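PDB 6QXL: pyruvate kinase from Pseudomonas aeruginosa, which probably catalyses the last step of glycolysis, transferring the phosphate of phosphoenolpyruvate to ADP to give pyruvate and ATP. Local coordinates for residues E44-A49 against A184-D189. Numbering follows the deposited sequence.
Sequences EHRARA and ADMDLD
M186 reaches across to helix 42-58 and lays its tip on the turn formed by H45, R46 and A49. Its CB points at that helix but is still short of it. CG is the first atom to approach, lying 4.3 Å from R46 CG, against the aliphatic part of the arginine. SD also passes R46 CG, at 4.4 Å, before a bend at chi3 (78°) swings the terminal methyl in against the helix. CE then meets several atoms at once: A49 CB at a tight 3.3 Å, H45 O at 3.6 Å and R46 CA at 3.7 Å. H45 CB borders the same methyl more loosely, while the imidazole leads away to stack edge-to-face on F37. H45 O is already taken by the helical bond from A49 N (2.8 Å), so the methyl lies against a satisfied carbonyl. Both segments belong to the TIM barrel of pyruvate kinase: helix 42-58 leads into strand 64-68, helix 174-185 into the neighbouring parallel strand 190-193, and the chain between strand 64-68 and helix 174-185 forms a separate mixed sheet. Helix 174-185 ends here in a Schellman motif, with D187 at positive phi and its N bonded to A184 O (3.1 Å). R53, further along helix 42-58, donates to the carbonyls of M186 and D187 and pairs with D189. At the more exposed margin, R46 runs out extended from CG to NE and bonds through NH2 to D185 OD2 (2.9 Å), a salt bridge with a nearly straight N-H...O angle of 169°. The oxygen lies in the guanidinium plane; the carboxylate is turned 76° from it, and NH2 meets OD2 on the anti side, somewhat out of the carboxylate plane, in a single-point contact. D43 makes a long, weak ion pair with R46 NH1.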
ATOM      1  N   GLU A  44      31.421  40.544 -21.003  1.00 62.64           N
ATOM      2  CA  GLU A  44      31.941  39.212 -20.636  1.00 75.69           C
ATOM      3  C   GLU A  44      30.840  38.152 -20.748  1.00 76.30           C
ATOM      4  O   GLU A  44      31.068  37.041 -21.264  1.00 58.00           O
ATOM      5  CB  GLU A  44      32.555  39.204 -19.228  1.00 80.63           C
ATOM      6  CG  GLU A  44      33.991  39.772 -19.204  1.00 76.71           C
ATOM      7  CD  GLU A  44      34.561  40.046 -17.817  1.00 79.37           C
ATOM      8  OE1 GLU A  44      33.769  40.478 -16.922  1.00 75.31           O
ATOM      9  OE2 GLU A  44      35.782  39.884 -17.624  1.00 82.14           O
ATOM     10  N   HIS A  45      29.640  38.504 -20.293  1.00 79.64           N
ATOM     11  CA  HIS A  45      28.517  37.585 -20.390  1.00 78.11           C
ATOM     12  C   HIS A  45      28.118  37.376 -21.848  1.00 79.81           C
ATOM     13  O   HIS A  45      27.961  36.232 -22.294  1.00 81.25           O
ATOM     14  CB  HIS A  45      27.335  38.069 -19.548  1.00 73.64           C
ATOM     15  CG  HIS A  45      27.628  38.089 -18.075  1.00 66.00           C
ATOM     16  ND1 HIS A  45      28.183  37.009 -17.394  1.00 59.93           N
ATOM     17  CD2 HIS A  45      27.470  39.083 -17.165  1.00 60.15           C
ATOM     18  CE1 HIS A  45      28.336  37.352 -16.133  1.00 61.77           C
ATOM     19  NE2 HIS A  45      27.921  38.604 -15.970  1.00 61.69           N
ATOM     20  N   ARG A  46      27.974  38.469 -22.595  1.00 65.75           N
ATOM     21  CA  ARG A  46      27.626  38.365 -24.015  1.00 60.31           C
ATOM     22  C   ARG A  46      28.586  37.471 -24.784  1.00 61.04           C
ATOM     23  O   ARG A  46      28.160  36.662 -25.601  1.00 68.67           O
ATOM     24  CB  ARG A  46      27.610  39.735 -24.652  1.00 56.27           C
ATOM     25  CG  ARG A  46      26.430  40.554 -24.268  1.00 56.24           C
ATOM     26  CD  ARG A  46      26.344  41.741 -25.221  1.00 59.00           C
ATOM     27  NE  ARG A  46      25.077  42.462 -25.063  1.00 60.58           N
ATOM     28  CZ  ARG A  46      24.896  43.516 -24.273  1.00 64.87           C
ATOM     29  NH1 ARG A  46      25.888  43.980 -23.465  1.00 72.53           N
ATOM     30  NH2 ARG A  46      23.684  44.070 -24.218  1.00 69.25           N
ATOM     31  N   ALA A  47      29.875  37.614 -24.506  1.00 60.12           N
ATOM     32  CA  ALA A  47      30.877  36.839 -25.221  1.00 65.16           C
ATOM     33  C   ALA A  47      30.728  35.350 -24.917  1.00 64.87           C
ATOM     34  O   ALA A  47      30.753  34.523 -25.836  1.00 77.41           O
ATOM     35  CB  ALA A  47      32.277  37.323 -24.872  1.00 65.48           C
ATOM     36  N   ARG A  48      30.560  35.032 -23.638  1.00 65.32           N
ATOM     37  CA  ARG A  48      30.344  33.651 -23.223  1.00 67.79           C
ATOM     38  C   ARG A  48      29.034  33.083 -23.806  1.00 63.54           C
ATOM     39  O   ARG A  48      29.014  31.972 -24.336  1.00 57.56           O
ATOM     40  CB  ARG A  48      30.338  33.539 -21.698  1.00 61.91           C
ATOM     41  CG  ARG A  48      31.699  33.720 -21.062  1.00 62.80           C
ATOM     42  CD  ARG A  48      31.557  33.943 -19.579  1.00 67.15           C
ATOM     43  NE  ARG A  48      32.841  34.264 -18.942  1.00 72.55           N
ATOM     44  CZ  ARG A  48      32.951  34.823 -17.730  1.00 69.15           C
ATOM     45  NH1 ARG A  48      31.859  35.110 -17.004  1.00 72.27           N
ATOM     46  NH2 ARG A  48      34.138  35.087 -17.225  1.00 68.27           N
ATOM     47  N   ALA A  49      27.966  33.874 -23.740  1.00 59.29           N
ATOM     48  CA  ALA A  49      26.666  33.436 -24.271  1.00 60.35           C
ATOM     49  C   ALA A  49      26.759  33.057 -25.741  1.00 65.21           C
ATOM     50  O   ALA A  49      26.268  31.983 -26.144  1.00 60.70           O
ATOM     51  CB  ALA A  49      25.607  34.505 -24.064  1.00 59.61           C
ATOM     52  N   ALA A 184      16.893  39.801 -21.291  1.00 52.81           N
ATOM     53  CA  ALA A 184      15.985  39.889 -22.435  1.00 52.23           C
ATOM     54  C   ALA A 184      16.741  40.171 -23.736  1.00 58.13           C
ATOM     55  O   ALA A 184      16.488  39.532 -24.759  1.00 59.93           O
ATOM     56  CB  ALA A 184      14.918  40.950 -22.189  1.00 53.18           C
ATOM     57  N   ASP A 185      17.705  41.085 -23.667  1.00 63.08           N
ATOM     58  CA  ASP A 185      18.494  41.469 -24.837  1.00 65.20           C
ATOM     59  C   ASP A 185      19.332  40.307 -25.356  1.00 54.68           C
ATOM     60  O   ASP A 185      19.542  40.194 -26.547  1.00 62.52           O
ATOM     61  CB  ASP A 185      19.378  42.684 -24.500  1.00 75.14           C
ATOM     62  CG  ASP A 185      20.087  43.276 -25.709  1.00 79.41           C
ATOM     63  OD1 ASP A 185      19.362  43.680 -26.643  1.00 72.52           O
ATOM     64  OD2 ASP A 185      21.369  43.307 -25.718  1.00 84.39           O
ATOM     65  N   MET A 186      19.800  39.444 -24.464  1.00 52.92           N
ATOM     66  CA  MET A 186      20.603  38.282 -24.858  1.00 58.98           C
ATOM     67  C   MET A 186      19.765  37.073 -25.242  1.00 61.48           C
ATOM     68  O   MET A 186      20.332  36.051 -25.616  1.00 57.03           O
ATOM     69  CB  MET A 186      21.538  37.883 -23.710  1.00 66.76           C
ATOM     70  CG  MET A 186      22.602  38.910 -23.353  1.00 63.09           C
ATOM     71  SD  MET A 186      23.421  38.482 -21.811  1.00 61.99           S
ATOM     72  CE  MET A 186      24.507  37.196 -22.411  1.00 61.29           C
ATOM     73  N   ASP A 187      18.430  37.175 -25.155  1.00 68.76           N
ATOM     74  CA  ASP A 187      17.511  36.041 -25.418  1.00 75.59           C
ATOM     75  C   ASP A 187      17.802  34.840 -24.530  1.00 71.78           C
ATOM     76  O   ASP A 187      17.884  33.705 -24.995  1.00 65.52           O
ATOM     77  CB  ASP A 187      17.548  35.595 -26.900  1.00 76.19           C
ATOM     78  CG  ASP A 187      16.773  36.508 -27.800  1.00 84.19           C
ATOM     79  OD1 ASP A 187      16.104  37.494 -27.338  1.00 87.00           O
ATOM     80  OD2 ASP A 187      16.816  36.184 -29.002  1.00 87.14           O
ATOM     81  N   LEU A 188      17.984  35.094 -23.241  1.00 71.14           N
ATOM     82  CA  LEU A 188      18.270  34.015 -22.316  1.00 66.58           C
ATOM     83  C   LEU A 188      17.049  33.112 -22.160  1.00 57.75           C
ATOM     84  O   LEU A 188      15.909  33.573 -22.194  1.00 53.65           O
ATOM     85  CB  LEU A 188      18.706  34.571 -20.961  1.00 70.61           C
ATOM     86  CG  LEU A 188      20.016  35.364 -20.922  1.00 62.79           C
ATOM     87  CD1 LEU A 188      20.392  35.659 -19.489  1.00 60.40           C
ATOM     88  CD2 LEU A 188      21.150  34.627 -21.626  1.00 58.94           C
ATOM     89  N   ASP A 189      17.311  31.823 -22.006  1.00 51.01           N
ATOM     90  CA  ASP A 189      16.257  30.827 -21.878  1.00 49.37           C
ATOM     91  C   ASP A 189      15.654  30.788 -20.471  1.00 49.50           C
ATOM     92  O   ASP A 189      14.455  30.558 -20.315  1.00 51.00           O
ATOM     93  CB  ASP A 189      16.817  29.482 -22.275  1.00 48.53           C
ATOM     94  CG  ASP A 189      17.462  29.524 -23.645  1.00 46.04           C
ATOM     95  OD1 ASP A 189      16.757  29.773 -24.630  1.00 46.34           O
ATOM     96  OD2 ASP A 189      18.683  29.385 -23.737  1.00 47.64           O
TER